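Local coordinates for leucine aminopeptidase 2, chloroplastic (Streptomyces sp. BC16019, PDB 5LHJ), which acts as a metalloaminopeptidase of the M17 family in bottromycin maturation and probably removes unsubstituted N-terminal amino acids from peptides, at residues L222-G226 and V329-D333; A253-V259 and S365-V371; L354-S358 and L448-A453. One frame throughout, in Å; residues are numbered along the deposited sequence. Where two conformers were deposited one is given.

Interaction 1: L222-G226 and V329-D333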
# COMPACT_ATOMS: atom_id res chain seq x y z
N LEU A 222 -42.19 -4.68 -9.36
CA LEU A 222 -41.64 -3.98 -10.52
C LEU A 222 -40.45 -4.71 -11.14
O LEU A 222 -40.11 -4.43 -12.28
CB LEU A 222 -41.23 -2.55 -10.17
CG LEU A 222 -42.30 -1.66 -9.56
CD1 LEU A 222 -41.74 -0.24 -9.46
CD2 LEU A 222 -43.59 -1.69 -10.37
N GLY A 223 -39.84 -5.63 -10.40
CA GLY A 223 -38.76 -6.45 -10.96
C GLY A 223 -37.44 -5.70 -11.13
O GLY A 223 -36.62 -6.07 -12.00
N LEU A 224 -37.22 -4.68 -10.30
CA LEU A 224 -35.97 -3.90 -10.31
C LEU A 224 -34.95 -4.66 -9.46
O LEU A 224 -34.64 -4.27 -8.33
CB LEU A 224 -36.21 -2.48 -9.79
CG LEU A 224 -37.31 -1.67 -10.51
CD1 LEU A 224 -37.51 -0.30 -9.89
CD2 LEU A 224 -37.04 -1.54 -12.00
N THR A 225 -34.43 -5.74 -10.04
CA THR A 225 -33.62 -6.72 -9.32
C THR A 225 -32.30 -6.15 -8.82
O THR A 225 -31.84 -6.50 -7.74
CB THR A 225 -33.28 -7.93 -10.22
OG1 THR A 225 -34.46 -8.33 -10.95
CG2 THR A 225 -32.78 -9.10 -9.39
N GLY A 226 -31.70 -5.29 -9.63
CA GLY A 226 -30.43 -4.66 -9.26
C GLY A 226 -30.58 -3.81 -8.01
O GLY A 226 -29.79 -3.91 -7.07
N VAL A 329 -27.10 -11.24 -10.91
CA VAL A 329 -28.38 -10.54 -10.94
C VAL A 329 -29.06 -10.83 -12.28
O VAL A 329 -28.47 -10.62 -13.34
CB VAL A 329 -28.20 -9.02 -10.76
CG1 VAL A 329 -29.52 -8.28 -10.97
CG2 VAL A 329 -27.62 -8.73 -9.38
N ARG A 330 -30.31 -11.31 -12.22
CA ARG A 330 -31.15 -11.46 -13.41
C ARG A 330 -32.06 -10.23 -13.51
O ARG A 330 -32.94 -10.02 -12.68
CB ARG A 330 -31.98 -12.75 -13.30
CG ARG A 330 -33.06 -12.95 -14.37
CD ARG A 330 -32.67 -13.86 -15.52
NE ARG A 330 -32.00 -15.10 -15.11
CZ ARG A 330 -31.49 -15.99 -15.97
NH1 ARG A 330 -31.60 -15.81 -17.29
NH2 ARG A 330 -30.86 -17.07 -15.51
N HIS A 331 -31.84 -9.45 -14.56
CA HIS A 331 -32.49 -8.15 -14.71
C HIS A 331 -33.89 -8.26 -15.29
O HIS A 331 -34.33 -9.34 -15.73
CB HIS A 331 -31.63 -7.23 -15.59
CG HIS A 331 -30.33 -6.85 -14.97
ND1 HIS A 331 -30.22 -5.92 -13.96
CD2 HIS A 331 -29.07 -7.28 -15.21
CE1 HIS A 331 -28.96 -5.79 -13.61
NE2 HIS A 331 -28.24 -6.60 -14.35
N LEU A 332 -34.59 -7.12 -15.30
CA LEU A 332 -35.96 -7.00 -15.84
C LEU A 332 -36.10 -7.40 -17.32
O LEU A 332 -37.19 -7.85 -17.73
CB LEU A 332 -36.44 -5.55 -15.64
CG LEU A 332 -37.87 -5.15 -16.05
CD1 LEU A 332 -38.87 -5.98 -15.27
CD2 LEU A 332 -38.09 -3.67 -15.75
N ASP A 333 -35.04 -7.26 -18.11
CA ASP A 333 -35.02 -7.68 -19.52
C ASP A 333 -34.58 -9.14 -19.73
O ASP A 333 -34.42 -9.57 -20.87
CB ASP A 333 -34.17 -6.74 -20.39
CG ASP A 333 -32.67 -6.79 -20.07
OD1 ASP A 333 -32.25 -7.49 -19.14
OD2 ASP A 333 -31.91 -6.09 -20.76

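Interaction 2: A253-V259 and S365-V371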
# COMPACT_ATOMS: atom_id res chain seq x y z
N ALA A 253 -46.44 16.35 -27.18
CA ALA A 253 -45.79 15.75 -28.37
C ALA A 253 -44.34 15.22 -28.19
O ALA A 253 -43.89 14.41 -29.01
CB ALA A 253 -45.86 16.69 -29.58
N LEU A 254 -43.62 15.68 -27.17
CA LEU A 254 -42.34 15.07 -26.78
C LEU A 254 -42.40 14.68 -25.29
O LEU A 254 -42.82 15.49 -24.47
CB LEU A 254 -41.18 16.03 -27.05
CG LEU A 254 -39.75 15.53 -26.86
CD1 LEU A 254 -39.38 14.46 -27.89
CD2 LEU A 254 -38.76 16.68 -26.96
N THR A 255 -41.99 13.45 -24.98
CA THR A 255 -41.94 12.95 -23.60
C THR A 255 -40.52 12.53 -23.28
O THR A 255 -39.96 11.69 -23.99
CB THR A 255 -42.90 11.77 -23.40
OG1 THR A 255 -44.25 12.23 -23.59
CG2 THR A 255 -42.77 11.18 -21.99
N VAL A 256 -39.94 13.10 -22.22
CA VAL A 256 -38.55 12.85 -21.84
C VAL A 256 -38.52 12.10 -20.50
O VAL A 256 -39.20 12.49 -19.54
CB VAL A 256 -37.76 14.18 -21.73
CG1 VAL A 256 -36.32 13.94 -21.26
CG2 VAL A 256 -37.76 14.90 -23.07
N GLY A 257 -37.73 11.02 -20.45
CA GLY A 257 -37.47 10.27 -19.22
C GLY A 257 -36.12 10.66 -18.65
O GLY A 257 -35.14 10.68 -19.38
N LEU A 258 -36.08 11.00 -17.36
CA LEU A 258 -34.84 11.29 -16.64
C LEU A 258 -34.65 10.21 -15.57
O LEU A 258 -35.57 9.94 -14.80
CB LEU A 258 -34.88 12.66 -15.94
CG LEU A 258 -35.15 13.89 -16.82
CD1 LEU A 258 -35.18 15.15 -15.97
CD2 LEU A 258 -34.11 14.00 -17.93
N VAL A 259 -33.47 9.61 -15.53
CA VAL A 259 -33.15 8.57 -14.57
C VAL A 259 -32.02 9.08 -13.69
O VAL A 259 -30.97 9.44 -14.21
CB VAL A 259 -32.71 7.26 -15.28
CG1 VAL A 259 -32.31 6.20 -14.26
CG2 VAL A 259 -33.82 6.75 -16.18
N SER A 365 -41.62 7.11 -23.75
CA SER A 365 -40.62 8.20 -23.78
C SER A 365 -39.86 8.29 -25.09
O SER A 365 -39.38 7.30 -25.60
CB SER A 365 -39.65 8.07 -22.61
OG SER A 365 -40.31 8.51 -21.45
N ASP A 366 -39.78 9.50 -25.63
CA ASP A 366 -39.11 9.75 -26.88
C ASP A 366 -37.59 9.76 -26.68
O ASP A 366 -36.87 9.57 -27.65
CB ASP A 366 -39.52 11.10 -27.47
CG ASP A 366 -40.99 11.14 -27.88
OD1 ASP A 366 -41.33 10.53 -28.91
OD2 ASP A 366 -41.78 11.80 -27.17
N LEU A 367 -37.14 10.03 -25.45
CA LEU A 367 -35.72 10.20 -25.13
C LEU A 367 -35.52 9.85 -23.65
O LEU A 367 -36.38 10.16 -22.84
CB LEU A 367 -35.30 11.66 -25.37
CG LEU A 367 -34.09 12.20 -24.59
CD1 LEU A 367 -32.80 11.61 -25.13
CD2 LEU A 367 -34.00 13.71 -24.60
N VAL A 368 -34.40 9.21 -23.32
CA VAL A 368 -34.06 8.94 -21.91
C VAL A 368 -32.68 9.51 -21.59
O VAL A 368 -31.73 9.25 -22.31
CB VAL A 368 -34.09 7.43 -21.60
CG1 VAL A 368 -33.65 7.15 -20.16
CG2 VAL A 368 -35.48 6.88 -21.86
N VAL A 369 -32.58 10.27 -20.50
CA VAL A 369 -31.30 10.82 -20.05
C VAL A 369 -31.06 10.33 -18.62
O VAL A 369 -31.91 10.52 -17.77
CB VAL A 369 -31.28 12.36 -20.07
CG1 VAL A 369 -29.96 12.91 -19.48
CG2 VAL A 369 -31.48 12.88 -21.49
N ASP A 370 -29.93 9.67 -18.37
CA ASP A 370 -29.58 9.29 -17.00
C ASP A 370 -28.48 10.20 -16.47
O ASP A 370 -27.63 10.69 -17.23
CB ASP A 370 -29.24 7.81 -16.87
CG ASP A 370 -27.85 7.48 -17.31
OD1 ASP A 370 -26.88 7.77 -16.55
OD2 ASP A 370 -27.72 6.88 -18.39
N VAL A 371 -28.53 10.44 -15.16
CA VAL A 371 -27.58 11.28 -14.45
C VAL A 371 -27.13 10.51 -13.22
O VAL A 371 -27.97 10.05 -12.43
CB VAL A 371 -28.21 12.62 -14.00
CG1 VAL A 371 -27.14 13.55 -13.43
CG2 VAL A 371 -28.93 13.30 -15.15
O HOH W 1 -44.58 11.99 -27.19

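Interaction 3: L354-S358 and L448-A453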
# COMPACT_ATOMS: atom_id res chain seq x y z
N LEU A 354 -33.51 1.66 -16.40
CA LEU A 354 -33.42 2.00 -17.83
C LEU A 354 -34.30 1.10 -18.70
O LEU A 354 -34.90 1.58 -19.68
CB LEU A 354 -31.96 1.94 -18.31
CG LEU A 354 -31.06 3.07 -17.80
CD1 LEU A 354 -29.60 2.74 -18.07
CD2 LEU A 354 -31.43 4.40 -18.45
N VAL A 355 -34.42 -0.17 -18.33
CA VAL A 355 -35.34 -1.09 -19.04
C VAL A 355 -36.77 -0.54 -18.87
O VAL A 355 -37.49 -0.35 -19.85
CB VAL A 355 -35.26 -2.55 -18.53
CG1 VAL A 355 -36.30 -3.43 -19.20
CG2 VAL A 355 -33.86 -3.13 -18.75
N ARG A 356 -37.16 -0.28 -17.63
CA ARG A 356 -38.50 0.21 -17.34
C ARG A 356 -38.77 1.55 -18.04
O ARG A 356 -39.85 1.75 -18.62
CB ARG A 356 -38.70 0.34 -15.82
CG ARG A 356 -40.11 0.76 -15.41
CD ARG A 356 -40.26 0.93 -13.91
NE ARG A 356 -41.52 1.60 -13.59
CZ ARG A 356 -42.72 1.01 -13.55
NH1 ARG A 356 -42.89 -0.29 -13.81
NH2 ARG A 356 -43.79 1.76 -13.25
N ALA A 357 -37.81 2.47 -17.97
CA ALA A 357 -37.99 3.81 -18.54
C ALA A 357 -38.08 3.85 -20.06
O ALA A 357 -38.72 4.75 -20.61
CB ALA A 357 -36.89 4.75 -18.07
N SER A 358 -37.45 2.88 -20.75
CA SER A 358 -37.41 2.88 -22.21
C SER A 358 -38.35 1.84 -22.86
O SER A 358 -38.33 1.67 -24.08
CB SER A 358 -35.97 2.64 -22.66
OG SER A 358 -35.53 1.34 -22.29
N LEU A 448 -24.56 0.42 -19.30
CA LEU A 448 -25.89 1.05 -19.25
C LEU A 448 -26.59 1.01 -20.60
O LEU A 448 -27.81 0.79 -20.68
CB LEU A 448 -25.80 2.50 -18.78
CG LEU A 448 -25.29 2.75 -17.36
CD1 LEU A 448 -25.21 4.26 -17.12
CD2 LEU A 448 -26.16 2.10 -16.30
N GLN A 449 -25.83 1.22 -21.67
CA GLN A 449 -26.38 1.23 -23.02
C GLN A 449 -27.15 -0.06 -23.34
O GLN A 449 -28.18 0.01 -24.02
CB GLN A 449 -25.28 1.45 -24.06
CG GLN A 449 -25.80 1.66 -25.48
CD GLN A 449 -24.68 1.97 -26.47
OE1 GLN A 449 -23.53 1.58 -26.27
NE2 GLN A 449 -25.03 2.67 -27.55
N ASP A 450 -26.67 -1.20 -22.83
CA ASP A 450 -27.30 -2.52 -23.04
C ASP A 450 -28.78 -2.54 -22.61
O ASP A 450 -29.58 -3.34 -23.12
CB ASP A 450 -26.62 -3.62 -22.18
CG ASP A 450 -25.19 -4.00 -22.60
OD1 ASP A 450 -24.68 -3.66 -23.68
OD2 ASP A 450 -24.55 -4.69 -21.75
N PHE A 451 -29.15 -1.70 -21.65
CA PHE A 451 -30.48 -1.76 -21.04
C PHE A 451 -31.48 -0.77 -21.64
O PHE A 451 -32.63 -0.78 -21.24
CB PHE A 451 -30.34 -1.57 -19.54
CG PHE A 451 -29.54 -2.65 -18.90
CD1 PHE A 451 -30.13 -3.87 -18.59
CD2 PHE A 451 -28.18 -2.49 -18.65
CE1 PHE A 451 -29.39 -4.89 -18.01
CE2 PHE A 451 -27.43 -3.51 -18.09
CZ PHE A 451 -28.03 -4.71 -17.76
N VAL A 452 -31.03 0.07 -22.56
CA VAL A 452 -31.91 1.05 -23.20
C VAL A 452 -32.51 0.38 -24.42
O VAL A 452 -31.79 -0.09 -25.30
CB VAL A 452 -31.16 2.33 -23.61
CG1 VAL A 452 -32.13 3.35 -24.20
CG2 VAL A 452 -30.46 2.93 -22.40
N ALA A 453 -33.84 0.33 -24.46
CA ALA A 453 -34.55 -0.38 -25.53
C ALA A 453 -34.15 0.13 -26.91
O ALA A 453 -33.92 1.32 -27.11
CB ALA A 453 -36.05 -0.27 -25.35

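Interaction 1: L222-G226 and V329-D333
In the Thr225 conformer described here, chi1 (-44°) puts OG1 beside the backbone N and leaves CG2 trans to it, which brings both the hydroxyl and the methyl up to the carbonyl oxygen of Arg330. OG1 donates to Arg330 O at 2.9 Å, coming in 18° out of the carbonyl plane. The methyl turns to Val329, whose CG1 lies 3.7 Å from Thr225 CG2, the two side chains passing alongside one another, head to tail. The same CG1 stands over one face of the His331 ring, displaced toward its rim, and thus lies between that ring and Thr225.

Leu332 reaches across at the other end of the contact. With CG trans to the backbone N (chi1 -177°), its CD1 comes to 3.6 Å from Leu222 O, while its CB packs 3.7 Å from Gly223 O. Gly223 leaves helical geometry with a positive phi, and a beta carbon there would sit tightly against Leu332 CD1. Leu224 is the centre of an inverse gamma turn, closed by a weak bond from Thr225 N to Gly223 O, and is also the N-cap residue of helix 225-231. The contact therefore joins the start of this helix to the turn leaving strand 328-330, within the catalytic domain of the M17 fold.

Between the leucines the packing is loose, Leu224 CD2 lying 4.4 Å from Leu332 CD2. Asp352, on helix 345-358, ties both segments together: OD2 accepts from Gly226 N and His331 ND1, and OD1 from Leu332 N. His331 NE2 is paired with Thr337 OG1, which leaves both ring nitrogens held and the imidazole fixed in rotation against the Val329 methyl.

Interaction 2: A253-V259 and S365-V371
Thr255 and Asp366 grip each other twice. Asp366 N donates to Thr255 O at 2.7 Å, and Thr255 N returns a bond of 2.8 Å to Asp366 OD2, on the lone pair pointing away from the other carboxylate oxygen. The aspartate's chi1 of -66° places CG beside its own backbone N, which brings the carboxylate across to the threonine amide. Leu254 CD1 leans over this side chain, 3.4 Å from Asp366 CB, and a water donates to OD2 and, weakly, to Ala253 O. Replacing Asp366 with an alanine would probably leave Thr255 N without its carboxylate acceptor and the water without its stronger mate.

Beyond this start the strands pair in parallel. Gly257 N bonds to Leu367 O almost straight, with 176° at the hydrogen, and Gly257 O accepts from Val369 N. Val259 repeats the pattern, its N bonding to Val369 O and its O accepting from Val371 N. CA-H...O contacts lie between these bonds, the shortest from Asp370 CA to Val259 O at 3.1 Å.

Side chains alternate between the two faces. Val256 and Leu367 lie side by side, as do Leu258 and Val369, on the face where helix 486-498 packs against Val256 and Leu367. On the other face Val259 CG2 meets Val368 CG1 at 4.0 Å, on the side covered by helix 345-358. Helices on both faces mark this as the central sheet of the catalytic domain's alpha/beta/alpha sandwich. Asp370 directs its carboxylate to His460 ND1 and Trp458 NE1 on the next strand.

Strand 255-263 runs on to Lys261, a manganese ligand of this enzyme, though no metal is bound to this chain here. Pairing through the backbone, with a carboxylate continuing it where the strands begin, probably helps to hold in register the strand that carries that lysine.

Interaction 3: L354-S358 and L448-A453
Ser358 and Ala453 make the hydrogen bond of this contact: Ala453 N donates to Ser358 OG at 2.9 Å, nearly straight at 170°. The serine hydroxyl in turn donates to Leu354 O, one helical turn back, at 2.7 Å. Its chi1 of 65° puts OG between the backbone N and the carbonyl carbon, where it can reach that oxygen and still meet Ala453. Leu354 O also takes Ser358 N, and the two donors come from opposite faces of the carbonyl plane.

The apolar contacts spread from Leu354 and Val355. The Leu354 side chain lies roughly perpendicular to that of Leu448, with Leu354 CD1 3.9 Å from Leu448 CB, and its own CB packs against Phe451 CB. Val355 CG2 sits at the edge of the Phe451 ring, 3.8 Å from CD1 and near the ring plane. Val452 adds a looser touch, CG2 lying 4.3 Å from Leu354 CD2. A CA-H...O contact from Val355 CA to Phe451 O adds a weak polar element.

In the fold, the C-terminal part of helix 345-358 packs against the chain following helix 440-449, where a type I turn from Gln449 to Val452 redirects the chain toward strand 458-462. Phe451 meets His331 edge-to-face beyond the contact, and Arg364 donates to Ser358 O.

Donating to its own helix and accepting from Ala453 N, the Ser358 hydroxyl is probably held in one orientation, and this buried polar group couples the helix to the chain that follows the turn.

How the interactions relate
The segments come in the order 222-226, 253-259, 329-333, 354-358, 365-371, 448-453, so interactions 1 and 2 interleave, as do 2 and 3, while 1 closes before 3 opens. All lie in the catalytic domain. Interaction 3 lies between the others, its centre 12 Å from that of interaction 1 and 11 Å from that of interaction 2; those two are 20 Å apart and do not touch. Helix 345-358 links them: Leu354 CD2 packs on Val259 and Val368 of the central sheet, while Val355 CG1 meets Leu332. The helix begins with Glu345, so the helix carrying this manganese ligand packs both on the central sheet and on segment 329-333.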